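Local coordinates for putative uncharacterized protein TB39.8 (Mycobacterium tuberculosis, PDB 3PO8) that regulates cell growth and peptidoglycan synthesis by binding MviN, and is seen here as the phosphothreonine-dependent, peptide-binding FHA domain of the longer FhaA protein, at residues I85-H89 and S90-V94. Sequence-based numbering, arbitrary orientation.
Sequences IRLGH and SEIIV
Ile85, Leu87, Ile92 and Val94 bring their side chains together on the buried face of a tight antiparallel hairpin. Ile85 and Ile92 are directly paired, with CB of Ile85 4.2 Å from CB of Ile92, and each then reaches for a diagonal neighbour. CD1 of Ile85 meets CG2 of Val94 at 3.6 Å, the two side chains crossing at a slant. On the turn side, CD2 of Leu87 lies 3.9 Å from CD1 of Ile92; with chi1 at 65° the Leu87 branch is tucked over its own backbone, and CD2 comes closer to the partner strand than CB does. Beneath this layer, N of Ile85 bonds O of Ile92 and N of Ile92 bonds O of Ile85, two hydrogen bonds of 2.8 Å each, which identifies a hydrogen-bonded pair. Leu87 and Ser90 form the next such pair and close a type II' turn, with Gly88, whose phi is positive, in its first corner. A water donates to both Gly88 O and Ser90 O, tying the turn to the strand. On the other face, the side chains of the non-hydrogen-bonded pair Arg86 and Glu91 lie alongside each other, pointing the same way. NE of Arg86 makes a salt bridge to OE2 of Glu91 at 3.1 Å with a nearly straight N-H (164°). OE2 sits at the guanidinium edge, in its plane, yet NE approaches from above the carboxylate, the two planes being 85° apart. At the turn, Asp39 accepts hydrogen bonds from His89 N and Ser90 OG. The hairpin lies within the FHA beta sandwich: strand 4-10 flanks 90-94, strand 68-69 flanks 85-87, and Leu47 and Ile27 of the opposing sheet pack against its apolar face.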
loop_
_atom_site.group_PDB
_atom_site.type_symbol
_atom_site.label_atom_id
_atom_site.label_comp_id
_atom_site.label_asym_id
_atom_site.label_seq_id
_atom_site.Cartn_x
_atom_site.Cartn_y
_atom_site.Cartn_z
ATOM N N ILE A 85 4.565 2.544 4.544
ATOM C CA ILE A 85 3.818 3.503 3.711
ATOM C C ILE A 85 2.955 4.382 4.596
ATOM O O ILE A 85 2.250 3.870 5.444
ATOM C CB ILE A 85 2.913 2.776 2.698
ATOM C CG1 ILE A 85 3.721 1.790 1.856
ATOM C CG2 ILE A 85 2.178 3.823 1.839
ATOM C CD1 ILE A 85 2.839 0.742 1.243
ATOM N N ARG A 86 2.995 5.694 4.410
ATOM C CA ARG A 86 2.113 6.589 5.144
ATOM C C ARG A 86 1.237 7.374 4.210
ATOM O O ARG A 86 1.690 7.895 3.199
ATOM C CB ARG A 86 2.897 7.519 6.040
ATOM C CG ARG A 86 3.510 6.775 7.186
ATOM C CD ARG A 86 4.374 7.658 8.069
ATOM N NE ARG A 86 4.907 6.874 9.182
ATOM C CZ ARG A 86 6.035 6.160 9.173
ATOM N NH1 ARG A 86 6.835 6.129 8.112
ATOM N NH2 ARG A 86 6.381 5.469 10.268
ATOM N N LEU A 87 -0.034 7.396 4.549
ATOM C CA LEU A 87 -1.030 8.088 3.760
ATOM C C LEU A 87 -2.121 8.489 4.698
ATOM O O LEU A 87 -2.523 7.716 5.563
ATOM C CB LEU A 87 -1.572 7.184 2.648
ATOM C CG LEU A 87 -2.359 5.921 2.979
ATOM C CD1 LEU A 87 -2.995 5.368 1.698
ATOM C CD2 LEU A 87 -1.518 4.828 3.649
ATOM N N GLY A 88 -2.610 9.704 4.544
ATOM C CA GLY A 88 -3.519 10.256 5.521
ATOM C C GLY A 88 -2.947 10.155 6.917
ATOM O O GLY A 88 -1.826 10.590 7.175
ATOM N N HIS A 89 -3.732 9.567 7.812
ATOM C CA HIS A 89 -3.358 9.329 9.182
ATOM C C HIS A 89 -2.960 7.872 9.378
ATOM O O HIS A 89 -2.789 7.409 10.511
ATOM C CB HIS A 89 -4.553 9.668 10.095
ATOM C CG HIS A 89 -5.209 10.983 9.780
ATOM N ND1 HIS A 89 -4.845 12.161 10.396
ATOM C CD2 HIS A 89 -6.193 11.306 8.907
ATOM C CE1 HIS A 89 -5.583 13.151 9.921
ATOM N NE2 HIS A 89 -6.408 12.656 9.015
ATOM N N SER A 90 -2.796 7.146 8.274
ATOM C CA SER A 90 -2.602 5.714 8.306
ATOM C C SER A 90 -1.152 5.320 8.021
ATOM O O SER A 90 -0.422 6.025 7.306
ATOM C CB SER A 90 -3.497 5.040 7.264
ATOM O OG SER A 90 -4.873 5.252 7.518
ATOM N N GLU A 91 -0.755 4.167 8.549
ATOM C CA GLU A 91 0.581 3.611 8.354
ATOM C C GLU A 91 0.425 2.162 7.983
ATOM O O GLU A 91 -0.279 1.422 8.658
ATOM C CB GLU A 91 1.426 3.723 9.630
ATOM C CG GLU A 91 1.527 5.124 10.192
ATOM C CD GLU A 91 2.610 5.238 11.263
ATOM O OE1 GLU A 91 3.080 4.184 11.759
ATOM O OE2 GLU A 91 2.988 6.383 11.607
ATOM N N ILE A 92 1.087 1.760 6.902
ATOM C CA ILE A 92 1.040 0.391 6.417
ATOM C C ILE A 92 2.431 -0.205 6.363
ATOM O O ILE A 92 3.329 0.356 5.739
ATOM C CB ILE A 92 0.427 0.347 5.036
ATOM C CG1 ILE A 92 -1.045 0.752 5.112
ATOM C CG2 ILE A 92 0.575 -1.039 4.422
ATOM C CD1 ILE A 92 -1.719 0.975 3.775
ATOM N N ILE A 93 2.612 -1.345 7.009
ATOM C CA ILE A 93 3.879 -2.065 7.009
ATOM C C ILE A 93 3.873 -3.109 5.904
ATOM O O ILE A 93 2.945 -3.914 5.794
ATOM C CB ILE A 93 4.120 -2.774 8.364
ATOM C CG1 ILE A 93 4.016 -1.757 9.520
ATOM C CG2 ILE A 93 5.476 -3.460 8.382
ATOM C CD1 ILE A 93 3.856 -2.367 10.896
ATOM N N VAL A 94 4.906 -3.087 5.080
ATOM C CA VAL A 94 5.017 -3.972 3.931
ATOM C C VAL A 94 5.957 -5.107 4.312
ATOM O O VAL A 94 7.058 -4.852 4.790
ATOM C CB VAL A 94 5.610 -3.232 2.719
ATOM C CG1 VAL A 94 5.802 -4.194 1.550
ATOM C CG2 VAL A 94 4.725 -2.075 2.329
HETATM O O HOH W 1 0.199 8.613 8.169
#